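Local atomic coordinates of endopolygalacturonase (Chondrostereum purpureum, PDB entry 1K5C), a protein that probably hydrolyses the alpha-1,4 bonds between galacturonosyl units inside polygalacturonan chains, as a secreted family 28 glycoside hydrolase. Residues V8-C17 with N31-K39; P99-Y109 with A121-T132. One frame throughout, in Å; residues are numbered along the deposited sequence.

Both contacts reach the same parallel sheet of the beta-helix and both are partly buried, contact 1 at the end of the helix and contact 2 within it. The centre of contact 1, where loop 8-17 covers the outermost strand 33-35, lies about 26 Å from the centre of the chain. The centre of contact 2 lies about 12 Å from the centre of the chain; here strands 101-104 and 122-127 are neighbours, and each segment turns a corner into a second pair. The chemistry follows the place: waters and one aspartate stand in for strand pairing in contact 1, whereas contact 2 is a ladder of direct backbone bonds with aliphatic side chains stacked on one face and a lysine and a serine on the other.

Contact 1. Residues V8-C17 with N31-K39; sequences VDDAKDIAGC and NTLVLNPDK
Ala-11 and Ile-14 make the close-packed middle of this contact. The methyl of Ala-11 presses on the backbone of the strand, its CB 3.4 Å from Val-34 O, and touches both Leu-33 CD1 and Leu-35 CD2. Ile-14 reaches toward the strand beside it: with CG1 between backbone N and carbonyl carbon (chi1 65°), CD1 comes to rest 3.7 Å from Pro-37 CA and also touches Leu-35 CD2. Ile-14 also meets Val-5 and Val-20. In this way segment 8-17 caps the N-terminal end of the right-handed parallel beta-helix, covering strand 33-35, whose next neighbour in the sheet is strand 61-65. The polar side is looser and wet. Three waters bridge the two backbones: one accepts from Val-34 N and donates to Thr-32 O and, weakly, to Val-8 O; one accepts from Asn-36 N and donates to Ala-11 O; the third accepts from Asp-38 N and donates to Ile-14 O and Cys-17 O. Beyond it, Gly-16 N gives Asp-38 OD1 a nearly straight bond of 3.0 Å, on the syn side of the carboxylate, and a weak, bent one to OD2. Toward the other end Val-8 CG2 merely brushes Asn-31 OD1 at 3.6 Å, while Asn-31 ND2 is bonded to Ala-29 O.

Contact 2. Residues P99-Y109 with A121-T132; sequences PFLKIKGSGTY and AISVGPTDAHLT
Lys-102 folds across its neighbour strand to meet Ser-123 and Gly-125. From CB the chain sets off with CG opposite the backbone N (chi1 171°), then bends at chi2 and chi3. This brings CD 3.5 Å from Ser-123 O and CE 3.2 Å from Gly-125 O, and NZ ends in two hydrogen bonds of 2.8 Å, to Ser-123 OG and to Gly-125 O. A methionine in its place would probably leave the Ser-123 hydroxyl and Gly-125 O without this shared donor. Pro-99 CG lies against Ser-123 CB. The other face is apolar: Ile-103 CD1 meets Ile-122 CG2, and Ile-103 CG2 touches Leu-131 CD2. From beyond the corner comes the Tyr-109 ring, with Ile-103 CG2 over one face, offset toward the rim, and Leu-131 CD1 3.7 Å from Tyr-109 CE1. Between the faces, backbone bonds alternate from Leu-101 N to Gly-125 N in parallel register. At the corner Ser-106 OG donates to Asp-128 OD1 at 2.6 Å, and Asp-128 OD2 turns to Thr-66. Past it, Gly-107 and Tyr-109 pair with segment 130-132 in a second sheet. Side chains stacked in register, with both segments turning the same corner, are characteristic of successive coils of a right-handed parallel beta-helix, the fold of family 28.

Contact 1. Residues V8-C17 with N31-K39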
loop_
_atom_site.group_PDB
_atom_site.type_symbol
_atom_site.label_atom_id
_atom_site.label_comp_id
_atom_site.label_asym_id
_atom_site.label_seq_id
_atom_site.Cartn_x
_atom_site.Cartn_y
_atom_site.Cartn_z
ATOM N N VAL A 8 1.802 0.803 27.685
ATOM C CA VAL A 8 2.863 1.449 26.910
ATOM C C VAL A 8 4.136 1.402 27.733
ATOM O O VAL A 8 5.200 1.264 27.151
ATOM C CB VAL A 8 2.495 2.870 26.453
ATOM C CG1 VAL A 8 1.259 2.827 25.547
ATOM C CG2 VAL A 8 2.259 3.881 27.534
ATOM N N ASP A 9 4.127 1.514 29.038
ATOM C CA ASP A 9 5.378 1.480 29.783
ATOM C C ASP A 9 5.979 0.073 29.817
ATOM O O ASP A 9 7.236 0.002 29.795
ATOM C CB ASP A 9 5.132 2.072 31.191
ATOM C CG ASP A 9 4.564 3.485 30.941
ATOM O OD1 ASP A 9 5.276 4.369 30.396
ATOM O OD2 ASP A 9 3.353 3.691 31.256
ATOM N N ASP A 10 5.227 -0.997 29.810
ATOM C CA ASP A 10 5.804 -2.351 29.780
ATOM C C ASP A 10 6.602 -2.575 28.524
ATOM O O ASP A 10 7.482 -3.438 28.455
ATOM C CB ASP A 10 4.640 -3.391 29.791
ATOM C CG ASP A 10 4.064 -3.654 31.164
ATOM O OD1 ASP A 10 4.632 -3.175 32.208
ATOM O OD2 ASP A 10 3.034 -4.337 31.237
ATOM N N ALA A 11 6.256 -1.853 27.450
ATOM C CA ALA A 11 6.855 -2.134 26.160
ATOM C C ALA A 11 8.331 -1.921 26.105
ATOM O O ALA A 11 8.986 -2.586 25.342
ATOM C CB ALA A 11 6.160 -1.268 25.107
ATOM N N LYS A 12 8.818 -1.022 26.970
ATOM C CA LYS A 12 10.250 -0.765 26.969
ATOM C C LYS A 12 11.028 -1.836 27.686
ATOM O O LYS A 12 12.279 -1.737 27.660
ATOM C CB LYS A 12 10.489 0.634 27.583
ATOM C CG LYS A 12 10.431 0.617 29.069
ATOM C CD LYS A 12 10.120 1.942 29.782
ATOM C CE LYS A 12 10.264 1.806 31.297
ATOM N NZ LYS A 12 9.667 0.517 31.752
ATOM N N ASP A 13 10.350 -2.775 28.372
ATOM C CA ASP A 13 11.041 -3.745 29.212
ATOM C C ASP A 13 11.100 -5.154 28.632
ATOM O O ASP A 13 11.102 -6.094 29.415
ATOM C CB ASP A 13 10.327 -3.804 30.579
ATOM C CG ASP A 13 10.615 -2.551 31.383
ATOM O OD1 ASP A 13 11.811 -2.163 31.406
ATOM O OD2 ASP A 13 9.625 -2.091 31.981
ATOM N N ILE A 14 11.132 -5.304 27.330
ATOM C CA ILE A 14 11.163 -6.628 26.707
ATOM C C ILE A 14 12.546 -7.109 26.314
ATOM O O ILE A 14 12.642 -8.242 25.767
ATOM C CB ILE A 14 10.182 -6.729 25.517
ATOM C CG1 ILE A 14 10.577 -5.814 24.383
ATOM C CG2 ILE A 14 8.733 -6.484 25.935
ATOM C CD1 ILE A 14 9.831 -6.049 23.065
ATOM N N ALA A 15 13.619 -6.365 26.592
ATOM C CA ALA A 15 14.944 -6.868 26.216
ATOM C C ALA A 15 15.272 -8.093 26.964
ATOM O O ALA A 15 15.066 -8.158 28.227
ATOM C CB ALA A 15 15.988 -5.740 26.476
ATOM N N GLY A 16 15.726 -9.115 26.274
ATOM C CA GLY A 16 16.029 -10.403 26.855
ATOM C C GLY A 16 15.012 -11.454 26.564
ATOM O O GLY A 16 15.314 -12.651 26.691
ATOM N N CYS A 17 13.783 -11.011 26.175
ATOM C CA CYS A 17 12.731 -11.966 25.872
ATOM C C CYS A 17 12.823 -12.506 24.463
ATOM O O CYS A 17 12.872 -11.737 23.500
ATOM C CB CYS A 17 11.352 -11.270 25.968
ATOM S SG CYS A 17 11.020 -10.471 27.558
ATOM N N ASN A 31 0.244 9.120 24.020
ATOM C CA ASN A 31 1.269 8.059 24.133
ATOM C C ASN A 31 1.402 7.288 22.833
ATOM O O ASN A 31 0.495 7.276 22.009
ATOM C CB ASN A 31 0.828 7.053 25.225
ATOM C CG ASN A 31 0.988 7.683 26.598
ATOM O OD1 ASN A 31 1.983 7.472 27.233
ATOM N ND2 ASN A 31 0.030 8.491 27.049
ATOM N N THR A 32 2.566 6.651 22.680
ATOM C CA THR A 32 2.736 5.720 21.575
ATOM C C THR A 32 3.187 4.370 22.112
ATOM O O THR A 32 3.652 4.280 23.274
ATOM C CB THR A 32 3.715 6.223 20.515
ATOM O OG1 THR A 32 4.974 6.356 21.180
ATOM C CG2 THR A 32 3.287 7.540 19.915
ATOM N N LEU A 33 3.044 3.342 21.288
ATOM C CA LEU A 33 3.431 1.954 21.638
ATOM C C LEU A 33 4.591 1.585 20.749
ATOM O O LEU A 33 4.434 1.477 19.545
ATOM C CB LEU A 33 2.225 1.050 21.468
ATOM C CG LEU A 33 2.524 -0.459 21.741
ATOM C CD1 LEU A 33 3.079 -0.637 23.175
ATOM C CD2 LEU A 33 1.265 -1.274 21.560
ATOM N N VAL A 34 5.756 1.424 21.374
ATOM C CA VAL A 34 7.013 1.159 20.651
ATOM C C VAL A 34 7.605 -0.145 21.163
ATOM O O VAL A 34 7.855 -0.312 22.343
ATOM C CB VAL A 34 8.000 2.308 20.866
ATOM C CG1 VAL A 34 9.350 2.035 20.176
ATOM C CG2 VAL A 34 7.398 3.628 20.289
ATOM N N LEU A 35 7.844 -1.077 20.221
ATOM C CA LEU A 35 8.455 -2.355 20.552
ATOM C C LEU A 35 9.748 -2.527 19.776
ATOM O O LEU A 35 9.752 -2.429 18.545
ATOM C CB LEU A 35 7.513 -3.532 20.230
ATOM C CG LEU A 35 6.217 -3.587 21.038
ATOM C CD1 LEU A 35 5.212 -4.536 20.393
ATOM C CD2 LEU A 35 6.503 -3.970 22.502
ATOM N N ASN A 36 10.829 -2.836 20.533
ATOM C CA ASN A 36 12.140 -3.111 19.948
ATOM C C ASN A 36 12.577 -4.502 20.414
ATOM O O ASN A 36 13.381 -4.626 21.364
ATOM C CB ASN A 36 13.184 -2.060 20.372
ATOM C CG ASN A 36 12.878 -0.725 19.736
ATOM O OD1 ASN A 36 12.844 -0.602 18.516
ATOM N ND2 ASN A 36 12.643 0.304 20.548
ATOM N N PRO A 37 12.001 -5.550 19.850
ATOM C CA PRO A 37 12.269 -6.908 20.401
ATOM C C PRO A 37 13.677 -7.378 20.056
ATOM O O PRO A 37 14.323 -6.935 19.112
ATOM C CB PRO A 37 11.213 -7.789 19.707
ATOM C CG PRO A 37 10.279 -6.846 19.022
ATOM C CD PRO A 37 11.061 -5.605 18.744
ATOM N N ASP A 38 14.113 -8.364 20.871
ATOM C CA ASP A 38 15.385 -9.046 20.593
ATOM C C ASP A 38 15.380 -9.663 19.206
ATOM O O ASP A 38 14.307 -10.067 18.643
ATOM C CB ASP A 38 15.593 -10.187 21.591
ATOM C CG ASP A 38 15.961 -9.770 23.016
ATOM O OD1 ASP A 38 15.910 -8.602 23.342
ATOM O OD2 ASP A 38 16.321 -10.700 23.775
ATOM N N LYS A 39 16.579 -9.819 18.659
ATOM C CA LYS A 39 16.735 -10.554 17.377
ATOM C C LYS A 39 16.020 -11.892 17.428
ATOM O O LYS A 39 16.210 -12.655 18.400
ATOM C CB LYS A 39 18.208 -10.832 17.083
ATOM C CG LYS A 39 19.088 -9.599 16.770
ATOM C CD LYS A 39 20.541 -10.021 16.820
ATOM C CE LYS A 39 21.479 -8.902 16.403
ATOM N NZ LYS A 39 21.360 -8.565 14.918
HETATM O O HOH W 1 5.803 2.394 24.100
HETATM O O HOH W 2 10.903 -2.361 23.353
HETATM O O HOH W 3 12.418 -9.062 23.052
#

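Contact 2. Residues P99-Y109 with A121-T132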
loop_
_atom_site.group_PDB
_atom_site.type_symbol
_atom_site.label_atom_id
_atom_site.label_comp_id
_atom_site.label_asym_id
_atom_site.label_seq_id
_atom_site.Cartn_x
_atom_site.Cartn_y
_atom_site.Cartn_z
ATOM N N PRO A 99 1.592 7.626 9.689
ATOM C CA PRO A 99 0.830 6.364 9.536
ATOM C C PRO A 99 0.358 5.910 10.909
ATOM O O PRO A 99 0.825 6.396 11.956
ATOM C CB PRO A 99 1.885 5.413 8.926
ATOM C CG PRO A 99 3.171 5.885 9.549
ATOM C CD PRO A 99 3.040 7.400 9.577
ATOM N N PHE A 100 -0.545 4.914 10.919
ATOM C CA PHE A 100 -0.997 4.359 12.198
ATOM C C PHE A 100 0.086 3.449 12.770
ATOM O O PHE A 100 0.557 3.655 13.898
ATOM C CB PHE A 100 -2.361 3.711 11.956
ATOM C CG PHE A 100 -3.016 3.081 13.170
ATOM C CD1 PHE A 100 -2.687 3.440 14.479
ATOM C CD2 PHE A 100 -3.998 2.120 12.972
ATOM C CE1 PHE A 100 -3.336 2.815 15.544
ATOM C CE2 PHE A 100 -4.641 1.497 14.014
ATOM C CZ PHE A 100 -4.304 1.839 15.331
ATOM N N LEU A 101 0.436 2.404 11.982
ATOM C CA LEU A 101 1.493 1.474 12.342
ATOM C C LEU A 101 2.716 1.704 11.460
ATOM O O LEU A 101 2.588 1.998 10.275
ATOM C CB LEU A 101 1.058 0.016 12.107
ATOM C CG LEU A 101 0.151 -0.631 13.126
ATOM C CD1 LEU A 101 -1.144 0.001 13.286
ATOM C CD2 LEU A 101 0.008 -2.119 12.804
ATOM N N LYS A 102 3.890 1.464 12.062
ATOM C CA LYS A 102 5.172 1.456 11.336
ATOM C C LYS A 102 5.887 0.162 11.673
ATOM O O LYS A 102 6.064 -0.165 12.845
ATOM C CB LYS A 102 6.031 2.657 11.774
ATOM C CG LYS A 102 7.462 2.660 11.267
ATOM C CD LYS A 102 7.481 2.722 9.770
ATOM C CE LYS A 102 8.352 3.800 9.229
ATOM N NZ LYS A 102 8.373 3.789 7.737
ATOM N N ILE A 103 6.293 -0.573 10.623
ATOM C CA ILE A 103 7.003 -1.857 10.750
ATOM C C ILE A 103 8.346 -1.714 10.045
ATOM O O ILE A 103 8.390 -1.380 8.842
ATOM C CB ILE A 103 6.201 -3.015 10.173
ATOM C CG1 ILE A 103 4.834 -3.141 10.840
ATOM C CG2 ILE A 103 7.009 -4.325 10.267
ATOM C CD1 ILE A 103 3.898 -4.141 10.202
ATOM N N LYS A 104 9.447 -1.934 10.792
ATOM C CA LYS A 104 10.789 -1.776 10.306
ATOM C C LYS A 104 11.595 -3.050 10.587
ATOM O O LYS A 104 11.307 -3.772 11.563
ATOM C CB LYS A 104 11.507 -0.600 11.037
ATOM C CG LYS A 104 10.836 0.715 10.937
ATOM C CD LYS A 104 11.731 1.788 11.521
ATOM C CE LYS A 104 11.038 2.822 12.304
ATOM N NZ LYS A 104 12.149 3.754 12.705
ATOM N N GLY A 105 12.656 -3.245 9.826
ATOM C CA GLY A 105 13.594 -4.336 10.077
ATOM C C GLY A 105 13.270 -5.531 9.168
ATOM O O GLY A 105 13.243 -5.404 7.953
ATOM N N SER A 106 13.045 -6.694 9.781
ATOM C CA SER A 106 12.817 -7.906 8.991
ATOM C C SER A 106 12.040 -8.912 9.845
ATOM O O SER A 106 11.883 -8.773 11.046
ATOM C CB SER A 106 14.139 -8.521 8.518
ATOM O OG SER A 106 15.041 -8.711 9.645
ATOM N N GLY A 107 11.593 -9.971 9.161
ATOM C CA GLY A 107 10.844 -11.040 9.783
ATOM C C GLY A 107 9.548 -11.323 9.055
ATOM O O GLY A 107 9.427 -11.064 7.849
ATOM N N THR A 108 8.586 -11.852 9.798
ATOM C CA THR A 108 7.299 -12.303 9.274
ATOM C C THR A 108 6.209 -11.857 10.226
ATOM O O THR A 108 6.288 -12.165 11.421
ATOM C CB THR A 108 7.255 -13.839 9.112
ATOM O OG1 THR A 108 8.325 -14.227 8.253
ATOM C CG2 THR A 108 5.981 -14.331 8.486
ATOM N N TYR A 109 5.228 -11.133 9.705
ATOM C CA TYR A 109 4.114 -10.566 10.454
ATOM C C TYR A 109 2.841 -11.186 9.923
ATOM O O TYR A 109 2.549 -11.061 8.723
ATOM C CB TYR A 109 4.060 -9.021 10.275
ATOM C CG TYR A 109 5.196 -8.345 11.034
ATOM C CD1 TYR A 109 6.509 -8.420 10.647
ATOM C CD2 TYR A 109 4.890 -7.702 12.247
ATOM C CE1 TYR A 109 7.536 -7.832 11.408
ATOM C CE2 TYR A 109 5.904 -7.135 13.010
ATOM C CZ TYR A 109 7.220 -7.188 12.590
ATOM O OH TYR A 109 8.184 -6.621 13.377
ATOM N N ALA A 121 -2.627 3.504 6.888
ATOM C CA ALA A 121 -2.682 2.438 7.897
ATOM C C ALA A 121 -1.317 1.891 8.269
ATOM O O ALA A 121 -0.889 2.058 9.420
ATOM C CB ALA A 121 -3.637 1.342 7.413
ATOM N N ILE A 122 -0.647 1.199 7.350
ATOM C CA ILE A 122 0.621 0.505 7.690
ATOM C C ILE A 122 1.751 1.026 6.790
ATOM O O ILE A 122 1.704 0.906 5.576
ATOM C CB ILE A 122 0.480 -1.020 7.530
ATOM C CG1 ILE A 122 -0.675 -1.544 8.364
ATOM C CG2 ILE A 122 1.802 -1.709 7.861
ATOM C CD1 ILE A 122 -0.965 -3.035 8.179
ATOM N N SER A 123 2.754 1.622 7.448
ATOM C CA SER A 123 3.974 2.054 6.774
ATOM C C SER A 123 5.056 0.999 6.963
ATOM O O SER A 123 5.295 0.548 8.094
ATOM C CB SER A 123 4.407 3.401 7.384
ATOM O OG SER A 123 5.671 3.771 6.882
ATOM N N VAL A 124 5.678 0.604 5.874
ATOM C CA VAL A 124 6.647 -0.489 5.844
ATOM C C VAL A 124 7.993 0.066 5.451
ATOM O O VAL A 124 8.153 0.632 4.342
ATOM C CB VAL A 124 6.187 -1.556 4.851
ATOM C CG1 VAL A 124 7.166 -2.721 4.803
ATOM C CG2 VAL A 124 4.752 -1.997 5.192
ATOM N N GLY A 125 8.993 -0.173 6.282
ATOM C CA GLY A 125 10.394 0.127 5.931
ATOM C C GLY A 125 11.044 1.109 6.851
ATOM O O GLY A 125 10.363 1.846 7.592
ATOM N N PRO A 126 12.360 1.211 6.788
ATOM C CA PRO A 126 13.236 0.381 5.937
ATOM C C PRO A 126 13.421 -1.006 6.544
ATOM O O PRO A 126 13.067 -1.279 7.690
ATOM C CB PRO A 126 14.570 1.149 5.938
ATOM C CG PRO A 126 14.563 1.933 7.208
ATOM C CD PRO A 126 13.141 2.224 7.542
ATOM N N THR A 127 14.035 -1.853 5.721
ATOM C CA THR A 127 14.296 -3.252 6.111
ATOM C C THR A 127 15.827 -3.499 6.230
ATOM O O THR A 127 16.643 -2.774 5.691
ATOM C CB THR A 127 13.716 -4.255 5.094
ATOM O OG1 THR A 127 14.346 -3.901 3.827
ATOM C CG2 THR A 127 12.220 -4.143 4.986
ATOM N N ASP A 128 16.119 -4.590 6.968
ATOM C CA ASP A 128 17.506 -5.067 7.069
ATOM C C ASP A 128 17.656 -6.471 6.538
ATOM O O ASP A 128 18.806 -7.007 6.610
ATOM C CB ASP A 128 18.043 -4.954 8.507
ATOM C CG ASP A 128 17.388 -5.881 9.501
ATOM O OD1 ASP A 128 16.303 -6.429 9.224
ATOM O OD2 ASP A 128 18.042 -6.096 10.561
ATOM N N ALA A 129 16.631 -7.072 6.011
ATOM C CA ALA A 129 16.587 -8.427 5.468
ATOM C C ALA A 129 15.148 -8.613 4.967
ATOM O O ALA A 129 14.371 -7.644 4.962
ATOM C CB ALA A 129 16.975 -9.498 6.472
ATOM N N HIS A 130 14.757 -9.823 4.568
ATOM C CA HIS A 130 13.411 -9.933 4.002
ATOM C C HIS A 130 12.348 -9.666 5.070
ATOM O O HIS A 130 12.463 -10.081 6.228
ATOM C CB HIS A 130 13.207 -11.337 3.413
ATOM C CG HIS A 130 12.143 -11.301 2.318
ATOM N ND1 HIS A 130 12.556 -11.079 1.011
ATOM C CD2 HIS A 130 10.857 -11.181 2.199
ATOM C CE1 HIS A 130 11.582 -10.995 0.140
ATOM N NE2 HIS A 130 10.492 -11.079 0.905
ATOM N N LEU A 131 11.283 -8.971 4.659
ATOM C CA LEU A 131 10.140 -8.663 5.510
ATOM C C LEU A 131 8.873 -9.138 4.813
ATOM O O LEU A 131 8.610 -8.698 3.681
ATOM C CB LEU A 131 10.124 -7.151 5.806
ATOM C CG LEU A 131 8.943 -6.699 6.681
ATOM C CD1 LEU A 131 9.007 -7.297 8.094
ATOM C CD2 LEU A 131 8.983 -5.181 6.799
ATOM N N THR A 132 8.126 -10.006 5.485
ATOM C CA THR A 132 6.906 -10.573 4.941
ATOM C C THR A 132 5.742 -10.184 5.810
ATOM O O THR A 132 5.785 -10.389 7.045
ATOM C CB THR A 132 6.984 -12.109 4.871
ATOM O OG1 THR A 132 8.069 -12.432 3.975
ATOM C CG2 THR A 132 5.713 -12.721 4.308
HETATM O O HOH W 4 10.334 -12.444 5.485
#